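Local coordinates for lipase aflb (Neosartorya fumigata, PDB 6IDY), which probably hydrolyses ester bonds of lipid substrates, as a fungal lipase of the alpha/beta-hydrolase fold that also carries a calcium ion, at residues 98-102 against 175-179; 203-207 against 433-437; 315-321 against 356-362; 152-156 against 219-223; 20-24 against 37-41. All blocks are in the same frame, centred on the assembly; numbering follows the deposited sequence.

Contact 1. Residues 98-102 against 175-179; sequences ILSFL and TTYYF
Phe101 meets two neighbouring aromatics at very different tilts: its ring plane makes 32° with that of Tyr178 but 89° with that of Phe179. The three form an aromatic cluster between helix 96-103 and the end of helix 173-178, in an alpha/beta-hydrolase fold. Against Tyr178 the fit is close, Phe101 CZ lying 3.6 Å above the middle of the tyrosine ring, and the ring centroids are 4.5 Å apart. Phe179 approaches with its far end, its CZ reaching Phe101 CD2 at 3.5 Å. Phe101 gets there because CG is anti to the backbone N (chi1 175°), which carries the ring across to helix 173-178. Beside the rings, Ile98 CG2 rests on Phe179 CZ, and Leu102 sends CD2 to both Phe179 CE2 (4.0 Å) and Thr175 CG2 (3.8 Å). Helix 414-424 closes this side, Ile417 touching Leu102 and Thr175. The polar link is indirect: a water donates to Phe101 O at 3.1 Å and lies 2.9 Å from Thr175 OG1, a hydroxyl also bonded to Asn111. The same water oxygen sits over the rim of one face of the Phe101 ring.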
# COMPACT_ATOMS: atom_id res chain seq x y z
N ILE A 98 -10.21 -15.82 -9.24
CA ILE A 98 -9.38 -14.77 -8.65
C ILE A 98 -7.93 -15.27 -8.57
O ILE A 98 -7.03 -14.55 -9.01
CB ILE A 98 -9.97 -14.21 -7.31
CG1 ILE A 98 -11.31 -13.49 -7.60
CG2 ILE A 98 -8.97 -13.26 -6.61
CD1 ILE A 98 -12.19 -13.15 -6.40
N LEU A 99 -7.72 -16.53 -8.13
CA LEU A 99 -6.40 -17.18 -8.07
C LEU A 99 -5.73 -17.19 -9.45
O LEU A 99 -4.54 -16.89 -9.54
CB LEU A 99 -6.50 -18.63 -7.54
CG LEU A 99 -6.54 -18.83 -6.02
CD1 LEU A 99 -6.75 -20.30 -5.68
CD2 LEU A 99 -5.27 -18.34 -5.36
N SER A 100 -6.50 -17.51 -10.51
CA SER A 100 -6.02 -17.54 -11.89
C SER A 100 -5.54 -16.16 -12.33
O SER A 100 -4.47 -16.06 -12.94
CB SER A 100 -7.12 -18.04 -12.83
OG SER A 100 -6.67 -18.10 -14.18
N PHE A 101 -6.29 -15.09 -11.98
CA PHE A 101 -5.96 -13.70 -12.28
C PHE A 101 -4.68 -13.28 -11.54
O PHE A 101 -3.77 -12.74 -12.16
CB PHE A 101 -7.14 -12.76 -11.96
CG PHE A 101 -6.86 -11.28 -12.13
CD1 PHE A 101 -6.80 -10.71 -13.39
CD2 PHE A 101 -6.67 -10.46 -11.02
CE1 PHE A 101 -6.54 -9.34 -13.55
CE2 PHE A 101 -6.42 -9.09 -11.18
CZ PHE A 101 -6.35 -8.54 -12.44
N LEU A 102 -4.61 -13.57 -10.22
CA LEU A 102 -3.45 -13.27 -9.37
C LEU A 102 -2.20 -14.02 -9.84
O LEU A 102 -1.10 -13.48 -9.74
CB LEU A 102 -3.75 -13.61 -7.90
CG LEU A 102 -4.85 -12.81 -7.18
CD1 LEU A 102 -5.22 -13.48 -5.88
CD2 LEU A 102 -4.44 -11.36 -6.91
N THR A 175 -2.21 -4.63 -9.62
CA THR A 175 -3.03 -5.70 -9.04
C THR A 175 -3.67 -5.24 -7.72
O THR A 175 -4.87 -5.47 -7.54
CB THR A 175 -2.27 -7.03 -8.94
OG1 THR A 175 -1.90 -7.43 -10.25
CG2 THR A 175 -3.12 -8.13 -8.33
N THR A 176 -2.89 -4.59 -6.83
CA THR A 176 -3.34 -4.07 -5.54
C THR A 176 -4.62 -3.25 -5.65
O THR A 176 -5.61 -3.55 -4.97
CB THR A 176 -2.24 -3.24 -4.88
OG1 THR A 176 -1.14 -4.10 -4.61
CG2 THR A 176 -2.70 -2.53 -3.58
N TYR A 177 -4.59 -2.24 -6.51
CA TYR A 177 -5.69 -1.29 -6.65
C TYR A 177 -6.81 -1.74 -7.58
O TYR A 177 -7.89 -1.17 -7.52
CB TYR A 177 -5.14 0.07 -7.04
CG TYR A 177 -4.40 0.69 -5.87
CD1 TYR A 177 -5.07 1.08 -4.72
CD2 TYR A 177 -3.01 0.83 -5.90
CE1 TYR A 177 -4.39 1.62 -3.63
CE2 TYR A 177 -2.32 1.37 -4.81
CZ TYR A 177 -3.02 1.78 -3.69
OH TYR A 177 -2.37 2.36 -2.63
N TYR A 178 -6.59 -2.80 -8.38
CA TYR A 178 -7.60 -3.37 -9.26
C TYR A 178 -8.84 -3.76 -8.44
O TYR A 178 -9.97 -3.53 -8.88
CB TYR A 178 -7.01 -4.60 -10.00
CG TYR A 178 -7.97 -5.33 -10.91
CD1 TYR A 178 -8.10 -4.97 -12.24
CD2 TYR A 178 -8.71 -6.41 -10.44
CE1 TYR A 178 -8.98 -5.65 -13.09
CE2 TYR A 178 -9.59 -7.10 -11.27
CZ TYR A 178 -9.73 -6.71 -12.60
OH TYR A 178 -10.59 -7.40 -13.43
N PHE A 179 -8.62 -4.32 -7.23
CA PHE A 179 -9.66 -4.79 -6.32
C PHE A 179 -10.14 -3.76 -5.28
O PHE A 179 -10.87 -4.13 -4.35
CB PHE A 179 -9.20 -6.08 -5.63
CG PHE A 179 -8.98 -7.25 -6.56
CD1 PHE A 179 -10.05 -7.91 -7.15
CD2 PHE A 179 -7.69 -7.73 -6.80
CE1 PHE A 179 -9.85 -9.01 -7.98
CE2 PHE A 179 -7.49 -8.84 -7.63
CZ PHE A 179 -8.57 -9.47 -8.20
O HOH W 1 -3.13 -9.79 -11.27

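Contact 2. Residues 203-207 against 433-437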
# COMPACT_ATOMS: atom_id res chain seq x y z
N ASN A 203 13.08 -3.05 -2.68
CA ASN A 203 14.38 -2.38 -2.61
C ASN A 203 14.28 -1.25 -1.58
O ASN A 203 13.21 -0.98 -1.03
CB ASN A 203 14.76 -1.76 -3.97
CG ASN A 203 15.15 -2.70 -5.08
OD1 ASN A 203 15.33 -3.90 -4.90
ND2 ASN A 203 15.30 -2.14 -6.26
N ASP A 204 15.42 -0.58 -1.34
CA ASP A 204 15.60 0.56 -0.46
C ASP A 204 14.43 1.56 -0.59
O ASP A 204 14.15 2.05 -1.68
CB ASP A 204 16.95 1.22 -0.83
CG ASP A 204 17.42 2.36 0.04
OD1 ASP A 204 16.66 2.80 0.92
OD2 ASP A 204 18.56 2.81 -0.16
N VAL A 205 13.73 1.83 0.54
CA VAL A 205 12.60 2.77 0.63
C VAL A 205 13.01 4.17 0.12
O VAL A 205 12.20 4.84 -0.52
CB VAL A 205 11.96 2.82 2.05
CG1 VAL A 205 10.79 3.80 2.11
CG2 VAL A 205 11.50 1.44 2.50
N GLN A 206 14.28 4.57 0.34
CA GLN A 206 14.85 5.84 -0.13
C GLN A 206 14.82 5.93 -1.66
O GLN A 206 14.58 7.02 -2.20
CB GLN A 206 16.28 6.05 0.40
CG GLN A 206 16.37 6.01 1.93
CD GLN A 206 17.79 5.98 2.44
OE1 GLN A 206 18.27 6.95 3.03
NE2 GLN A 206 18.49 4.87 2.23
N ILE A 207 15.04 4.80 -2.36
CA ILE A 207 14.99 4.70 -3.82
C ILE A 207 13.52 4.68 -4.24
O ILE A 207 13.15 5.38 -5.18
CB ILE A 207 15.76 3.45 -4.37
CG1 ILE A 207 17.26 3.42 -3.94
CG2 ILE A 207 15.60 3.30 -5.90
CD1 ILE A 207 18.15 4.62 -4.32
N PRO A 433 20.00 -0.72 4.47
CA PRO A 433 21.11 -0.05 3.78
C PRO A 433 21.54 1.27 4.45
O PRO A 433 20.90 1.74 5.40
CB PRO A 433 20.56 0.18 2.37
CG PRO A 433 19.11 0.27 2.53
CD PRO A 433 18.73 -0.59 3.71
N ALA A 434 22.63 1.87 3.94
CA ALA A 434 23.14 3.15 4.43
C ALA A 434 22.14 4.28 4.10
O ALA A 434 21.39 4.19 3.11
CB ALA A 434 24.49 3.46 3.80
N ILE A 435 22.12 5.32 4.92
CA ILE A 435 21.27 6.49 4.71
C ILE A 435 21.85 7.34 3.58
O ILE A 435 23.05 7.59 3.55
CB ILE A 435 21.08 7.29 6.04
CG1 ILE A 435 20.41 6.44 7.15
CG2 ILE A 435 20.35 8.64 5.83
CD1 ILE A 435 19.03 5.84 6.82
N ALA A 436 20.98 7.77 2.64
CA ALA A 436 21.34 8.62 1.51
C ALA A 436 21.99 9.91 2.02
O ALA A 436 21.56 10.44 3.05
CB ALA A 436 20.10 8.94 0.70
N SER A 437 23.03 10.39 1.31
CA SER A 437 23.80 11.59 1.65
C SER A 437 22.97 12.84 1.90
O SER A 437 23.26 13.57 2.86
CB SER A 437 24.86 11.86 0.59
OG SER A 437 25.79 10.79 0.58
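Gln206 joins the first turn of helix 205-223 to the C-terminal loop 433-437, and Asp204 just before it is the N-cap of that helix. The tight part is the Gln206 carboxamide, which uses both its ends on the backbone of the loop. Ala436 N donates to Gln206 OE1 at 2.9 Å, almost straight at 175°, although it comes in tilted from the carbonyl plane. Gln206 NE2 donates in turn to Ala434 O at 3.1 Å, with that oxygen lying in the amide plane. The NE2 group also donates to Asp204 OD1 (3.1 Å), again in the amide plane, and OD1 offers this bond its syn lone pair; a further, more bent bond runs to Asp204 OD2. With partners on both the oxygen and the nitrogen, the rotation of the amide is fixed. The side chain reaches the loop because it stays extended beyond CG (chi2 171°). Asp204 OD1 is gripped from a second direction, since Gln206 N meets it at 3.0 Å from above the carboxylate plane, the capping bond; Gln287 adds a donor from helix 283-287. The looser side has no hydrogen bond and is partly open to solvent: Pro433 CG lies against the Asp204 carboxylate, 3.7 Å from CG, while Ala434 turns its methyl away from the helix and is exposed. Ile435 also starts away from the helix and touches Glu293 and Thr297 of helix 293-299, yet its CG2 lies 3.9 Å from Gln206 OE1.

Contact 3. Residues 315-321 against 356-362; sequences STFDEIV and GGVYTHE
The loop after strand 310-314 of the alpha/beta-hydrolase sheet and the loop between helices 346-349 and 368-379 meet here and bring Asp318 to His361, whose NE2 bonds to Ser233 OG; the Ser-His-Asp chain is consistent with the catalytic triad of this fold. His361 ND1 donates to Asp318 OD2 at 2.7 Å with an angle of 169°, the oxygen lying in the plane of the imidazole and met on its syn side, somewhat out of the carboxylate plane. The two side chains run alongside each other, and both place CG anti to the backbone N (chi1 -166° for Asp318). Asp318 is itself held: OD1 accepts from Ile320 N, closing an Asx turn, and from Val321 N at 2.8 Å. A second grip comes from Glu319, whose OE1 uses its syn lone pair to take His361 N at 2.9 Å. One face of the ring is also covered, by Ile320 CB in a CH-pi contact, 3.9 Å from the centroid. Glu319 OE2 lies 2.7 Å from Glu362 OE1, so close that one of these two acids probably carries a proton. Met84 and Leu415, from helices 81-90 and 414-424, cover this carboxylate pair. Further along, Ser315 OG donates to Tyr359 O at 2.7 Å, in the carbonyl plane on a lone pair, while accepting from Phe317 N in an ST turn. The outer end is apolar: Val358 CG2 sits squarely over the Phe317 ring, 4.1 Å from its centroid and 1° off the normal.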
# COMPACT_ATOMS: atom_id res chain seq x y z
N SER A 315 -6.23 0.07 11.30
CA SER A 315 -6.99 -0.89 12.08
C SER A 315 -6.18 -1.62 13.15
O SER A 315 -5.02 -1.98 12.90
CB SER A 315 -7.61 -1.91 11.13
OG SER A 315 -8.30 -2.97 11.78
N THR A 316 -6.82 -1.93 14.29
CA THR A 316 -6.25 -2.73 15.39
C THR A 316 -5.87 -4.13 14.87
O THR A 316 -4.86 -4.70 15.29
CB THR A 316 -7.29 -2.84 16.53
OG1 THR A 316 -7.43 -1.57 17.15
CG2 THR A 316 -6.92 -3.88 17.61
N PHE A 317 -6.68 -4.67 13.94
CA PHE A 317 -6.52 -6.02 13.39
C PHE A 317 -5.48 -6.12 12.27
O PHE A 317 -5.44 -7.12 11.55
CB PHE A 317 -7.89 -6.59 12.99
CG PHE A 317 -8.81 -6.66 14.19
CD1 PHE A 317 -8.63 -7.62 15.17
CD2 PHE A 317 -9.82 -5.71 14.36
CE1 PHE A 317 -9.45 -7.65 16.31
CE2 PHE A 317 -10.65 -5.75 15.49
CZ PHE A 317 -10.45 -6.72 16.45
N ASP A 318 -4.59 -5.12 12.18
CA ASP A 318 -3.48 -5.11 11.23
C ASP A 318 -2.50 -6.23 11.65
O ASP A 318 -1.95 -6.18 12.75
CB ASP A 318 -2.78 -3.74 11.26
CG ASP A 318 -1.84 -3.50 10.10
OD1 ASP A 318 -0.99 -4.38 9.83
OD2 ASP A 318 -1.92 -2.42 9.49
N GLU A 319 -2.32 -7.24 10.79
CA GLU A 319 -1.46 -8.41 11.06
C GLU A 319 0.01 -8.19 10.66
O GLU A 319 0.84 -9.08 10.88
CB GLU A 319 -2.06 -9.66 10.37
CG GLU A 319 -1.74 -9.82 8.88
CD GLU A 319 -2.47 -8.95 7.87
OE1 GLU A 319 -3.18 -8.00 8.26
OE2 GLU A 319 -2.33 -9.24 6.66
N ILE A 320 0.32 -7.03 10.07
CA ILE A 320 1.65 -6.69 9.57
C ILE A 320 2.33 -5.65 10.46
O ILE A 320 3.51 -5.79 10.79
CB ILE A 320 1.56 -6.15 8.10
CG1 ILE A 320 0.79 -7.11 7.14
CG2 ILE A 320 2.93 -5.77 7.55
CD1 ILE A 320 1.33 -8.44 6.89
N VAL A 321 1.60 -4.59 10.78
CA VAL A 321 2.09 -3.44 11.53
C VAL A 321 1.47 -3.39 12.91
O VAL A 321 0.26 -3.48 13.05
CB VAL A 321 1.84 -2.11 10.75
CG1 VAL A 321 2.42 -0.90 11.49
CG2 VAL A 321 2.39 -2.19 9.32
N GLY A 356 -16.04 -1.22 12.05
CA GLY A 356 -15.00 -1.27 13.07
C GLY A 356 -14.60 -2.70 13.41
O GLY A 356 -13.97 -2.93 14.45
N GLY A 357 -14.96 -3.64 12.54
CA GLY A 357 -14.68 -5.06 12.71
C GLY A 357 -13.27 -5.48 12.34
O GLY A 357 -12.34 -4.67 12.38
N VAL A 358 -13.11 -6.77 11.98
CA VAL A 358 -11.81 -7.36 11.65
C VAL A 358 -11.37 -6.95 10.24
O VAL A 358 -11.71 -7.61 9.25
CB VAL A 358 -11.79 -8.91 11.89
CG1 VAL A 358 -10.41 -9.50 11.59
CG2 VAL A 358 -12.20 -9.24 13.32
N TYR A 359 -10.62 -5.85 10.16
CA TYR A 359 -10.05 -5.34 8.92
C TYR A 359 -8.55 -5.44 9.01
O TYR A 359 -7.93 -4.79 9.85
CB TYR A 359 -10.52 -3.92 8.58
CG TYR A 359 -11.98 -3.89 8.20
CD1 TYR A 359 -12.97 -3.78 9.17
CD2 TYR A 359 -12.37 -4.04 6.87
CE1 TYR A 359 -14.32 -3.81 8.83
CE2 TYR A 359 -13.72 -4.06 6.51
CZ TYR A 359 -14.69 -3.93 7.50
OH TYR A 359 -16.02 -3.95 7.19
N THR A 360 -7.99 -6.30 8.17
CA THR A 360 -6.56 -6.58 8.11
C THR A 360 -5.79 -5.37 7.55
O THR A 360 -6.39 -4.35 7.20
CB THR A 360 -6.35 -7.81 7.23
OG1 THR A 360 -6.96 -7.55 5.97
CG2 THR A 360 -6.94 -9.09 7.84
N HIS A 361 -4.46 -5.49 7.46
CA HIS A 361 -3.57 -4.47 6.89
C HIS A 361 -4.06 -4.13 5.48
O HIS A 361 -4.25 -2.96 5.16
CB HIS A 361 -2.15 -5.05 6.86
CG HIS A 361 -1.10 -4.10 6.36
ND1 HIS A 361 -0.70 -3.00 7.11
CD2 HIS A 361 -0.34 -4.18 5.25
CE1 HIS A 361 0.26 -2.43 6.40
NE2 HIS A 361 0.52 -3.11 5.29
N GLU A 362 -4.31 -5.18 4.66
CA GLU A 362 -4.86 -5.10 3.30
C GLU A 362 -6.35 -4.77 3.32
O GLU A 362 -6.82 -4.04 2.45
CB GLU A 362 -4.56 -6.38 2.48
CG GLU A 362 -5.14 -7.70 3.00
CD GLU A 362 -4.48 -8.35 4.21
OE1 GLU A 362 -3.46 -7.82 4.69
OE2 GLU A 362 -5.00 -9.38 4.69

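Contact 4. Residues 152-156 against 219-223; sequences SFGYG and ISAIS
Ile219 O is gripped by two donors of Ser223, the hydroxyl OG at 2.7 Å and the backbone N at 3.2 Å, which reach it from opposite faces of its carbonyl plane. These bonds tie up the last turn of helix 205-223, and loop 152-156 packs over it. Because the Ser223 hydroxyl points back along its helix, what it turns to the loop is an oxygen, set at the edge of the Phe153 ring near its plane, 3.3 Å from CZ. The same ring end touches Ile219 CG2. Ile222 joins them: its CG1 sits between backbone N and carbonyl carbon (chi1 61°), and CD1 reaches forward to Tyr155 CE2 at 3.5 Å and to Phe153 CE2 at 4.0 Å. Within the loop the two aromatics brace each other, Phe153 CD2 standing 3.5 Å above the centre of the Tyr155 ring. Beyond Phe153 lie Pro162 and Val193 of the central sheet, so the residue fills the gap between helix end and strands. Where the backbones come nearest, Tyr155 O and Ser223 O are 3.1 Å apart, both acceptors. Ser223 CA makes a bent CA-H...O contact with Tyr155 O, and a water within bonding distance of Gly156 O and Ser223 O may be shared between them. The Ser223 hydroxyl spends its proton on its own helix, so the contact rests on apolar packing, and the close carbonyls are not joined by a direct bond.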
# COMPACT_ATOMS: atom_id res chain seq x y z
N SER A 152 -7.92 6.44 -20.25
CA SER A 152 -9.07 7.27 -19.88
C SER A 152 -8.70 8.52 -19.08
O SER A 152 -9.56 9.38 -18.89
CB SER A 152 -10.12 6.44 -19.13
OG SER A 152 -9.55 5.80 -18.01
N PHE A 153 -7.42 8.64 -18.61
CA PHE A 153 -6.94 9.80 -17.84
C PHE A 153 -7.23 11.11 -18.57
O PHE A 153 -6.97 11.23 -19.77
CB PHE A 153 -5.45 9.65 -17.49
CG PHE A 153 -4.88 10.72 -16.57
CD1 PHE A 153 -5.23 10.75 -15.22
CD2 PHE A 153 -3.97 11.65 -17.05
CE1 PHE A 153 -4.71 11.74 -14.38
CE2 PHE A 153 -3.42 12.61 -16.19
CZ PHE A 153 -3.80 12.66 -14.86
N GLY A 154 -7.84 12.05 -17.84
CA GLY A 154 -8.29 13.33 -18.38
C GLY A 154 -7.38 14.53 -18.27
O GLY A 154 -7.79 15.63 -18.64
N TYR A 155 -6.16 14.34 -17.72
CA TYR A 155 -5.12 15.39 -17.61
C TYR A 155 -5.61 16.70 -16.94
O TYR A 155 -5.18 17.78 -17.34
CB TYR A 155 -4.49 15.65 -19.00
CG TYR A 155 -3.76 14.45 -19.56
CD1 TYR A 155 -4.42 13.49 -20.32
CD2 TYR A 155 -2.40 14.25 -19.31
CE1 TYR A 155 -3.76 12.36 -20.81
CE2 TYR A 155 -1.73 13.14 -19.80
CZ TYR A 155 -2.41 12.19 -20.54
OH TYR A 155 -1.74 11.09 -21.02
N GLY A 156 -6.51 16.57 -15.97
CA GLY A 156 -7.11 17.69 -15.23
C GLY A 156 -7.90 18.69 -16.07
O GLY A 156 -7.96 19.87 -15.72
N ILE A 219 2.88 14.08 -12.79
CA ILE A 219 1.43 14.08 -12.96
C ILE A 219 0.89 15.50 -12.80
O ILE A 219 0.03 15.90 -13.58
CB ILE A 219 0.73 13.01 -12.07
CG1 ILE A 219 1.15 11.56 -12.49
CG2 ILE A 219 -0.80 13.17 -12.04
CD1 ILE A 219 0.70 11.04 -13.91
N SER A 220 1.46 16.29 -11.87
CA SER A 220 1.05 17.68 -11.70
C SER A 220 1.36 18.51 -12.96
O SER A 220 0.52 19.31 -13.37
CB SER A 220 1.73 18.30 -10.48
OG SER A 220 1.29 19.63 -10.28
N ALA A 221 2.54 18.28 -13.59
CA ALA A 221 2.98 19.00 -14.79
C ALA A 221 2.09 18.74 -16.01
O ALA A 221 1.63 19.70 -16.62
CB ALA A 221 4.43 18.67 -15.11
N ILE A 222 1.85 17.45 -16.35
CA ILE A 222 1.03 17.04 -17.51
C ILE A 222 -0.45 17.42 -17.37
O ILE A 222 -1.14 17.56 -18.38
CB ILE A 222 1.19 15.52 -17.87
CG1 ILE A 222 0.73 14.60 -16.70
CG2 ILE A 222 2.61 15.20 -18.35
CD1 ILE A 222 0.48 13.15 -17.05
N SER A 223 -0.92 17.54 -16.13
CA SER A 223 -2.31 17.87 -15.81
C SER A 223 -2.52 19.35 -15.56
O SER A 223 -3.67 19.78 -15.50
CB SER A 223 -2.77 17.09 -14.58
OG SER A 223 -2.46 15.71 -14.70
O HOH W 2 -5.92 21.90 -15.38

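Contact 5. Residues 20-24 against 37-41; sequences LSSAA and ASLIA
Leu20 and Ala37 meet through peptide groups and methyls, for no ring, amide or carboxylate side chain takes part here. The planar groups that come close are main-chain carbonyls: Ala37 CB lies 3.4 Å from Leu20 O, and in return Leu20 CB lies 3.7 Å from Ala37 O. Both oxygens already accept the helical bonds of their own segments, from Ala24 N and from Ala41 N, so these approaches are packing of carbon on bonded carbonyls. Leu20 supplies the bulk. With its CG anti to the carbonyl carbon (chi1 -67°), it splits its branches between two neighbours, CD1 running to Ile40 CG2 at 3.6 Å and CD2 to Ala37 CB at 4.0 Å. The two segments belong to helices 16-24 and 31-47, an antiparallel helix hairpin at the N-terminal end of the chain; the segment axes approach to 8.0 Å and make 148° between their N-to-C directions. Small residues permit that spacing. Ala24 CB touches Ser38 CB at 3.7 Å, and Ala23 CB reaches the same Ala37 methyl from the neighbouring turn. At the other end Ala41 CB lies 4.1 Å from Leu20 CB and also meets Ser21 OG, a hydroxyl whose hydrogen bond is spent on Val17 O in its own helix. Helix 414-424 packs on one flank, Leu423 bearing on Ala23 and Ala37 and Leu416 and Leu419 on Ile40, while helix 81-90 presents Thr85 and Leu89 to the same isoleucine.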
# COMPACT_ATOMS: atom_id res chain seq x y z
N LEU A 20 6.61 -19.58 -6.38
CA LEU A 20 6.42 -20.28 -5.11
C LEU A 20 6.96 -21.71 -5.12
O LEU A 20 7.47 -22.16 -4.09
CB LEU A 20 4.96 -20.21 -4.64
CG LEU A 20 4.48 -18.80 -4.26
CD1 LEU A 20 2.98 -18.68 -4.36
CD2 LEU A 20 4.96 -18.39 -2.88
N SER A 21 6.90 -22.42 -6.27
CA SER A 21 7.44 -23.78 -6.40
C SER A 21 8.96 -23.75 -6.33
O SER A 21 9.56 -24.62 -5.69
CB SER A 21 6.98 -24.43 -7.71
OG SER A 21 5.57 -24.49 -7.76
N SER A 22 9.58 -22.74 -6.97
CA SER A 22 11.03 -22.52 -6.96
C SER A 22 11.49 -22.19 -5.53
O SER A 22 12.50 -22.74 -5.09
CB SER A 22 11.41 -21.37 -7.89
OG SER A 22 11.04 -21.67 -9.23
N ALA A 23 10.73 -21.33 -4.82
CA ALA A 23 11.01 -20.92 -3.43
C ALA A 23 10.93 -22.11 -2.47
O ALA A 23 11.75 -22.20 -1.55
CB ALA A 23 10.05 -19.82 -3.00
N ALA A 24 9.98 -23.04 -2.71
CA ALA A 24 9.80 -24.26 -1.92
C ALA A 24 11.02 -25.17 -2.06
O ALA A 24 11.35 -25.91 -1.12
CB ALA A 24 8.56 -25.01 -2.39
N ALA A 37 5.22 -21.85 0.97
CA ALA A 37 5.33 -21.67 -0.48
C ALA A 37 4.85 -22.93 -1.21
O ALA A 37 4.07 -22.81 -2.16
CB ALA A 37 6.76 -21.34 -0.87
N SER A 38 5.29 -24.12 -0.74
CA SER A 38 4.90 -25.42 -1.32
C SER A 38 3.39 -25.62 -1.19
O SER A 38 2.73 -25.91 -2.20
CB SER A 38 5.65 -26.56 -0.63
OG SER A 38 5.36 -27.80 -1.24
N LEU A 39 2.83 -25.41 0.04
CA LEU A 39 1.40 -25.54 0.34
C LEU A 39 0.57 -24.63 -0.55
O LEU A 39 -0.44 -25.08 -1.09
CB LEU A 39 1.14 -25.23 1.83
CG LEU A 39 -0.29 -25.46 2.33
CD1 LEU A 39 -0.31 -26.37 3.54
CD2 LEU A 39 -0.98 -24.13 2.65
N ILE A 40 1.00 -23.37 -0.73
CA ILE A 40 0.30 -22.38 -1.55
C ILE A 40 0.37 -22.76 -3.03
O ILE A 40 -0.68 -22.76 -3.68
CB ILE A 40 0.78 -20.93 -1.25
CG1 ILE A 40 0.32 -20.49 0.16
CG2 ILE A 40 0.30 -19.92 -2.31
CD1 ILE A 40 0.89 -19.21 0.65
N ALA A 41 1.56 -23.12 -3.55
CA ALA A 41 1.74 -23.53 -4.95
C ALA A 41 0.88 -24.75 -5.29
O ALA A 41 0.26 -24.76 -6.36
CB ALA A 41 3.21 -23.82 -5.24

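Contact 3 holds the probable active site, and contact 1 comes nearest to it, about 7 Å between nearest atoms. Contact 5 lies farther out, 26 Å from contact 3 between centres, yet helix 414-424 touches all three: Leu415 reaches contact 3, Ile417 contact 1, and Leu423 contact 5. Contacts 2 and 4 share helix 205-223, one at its start and one at its end, with centres 30 Å apart. In sequence contact 3 is nested in the loop that contact 2 closes, though their nearest atoms are about 12 Å apart. Contacts 4 and 5 lie on opposite sides of the chain's centre, 41 Å apart between centres.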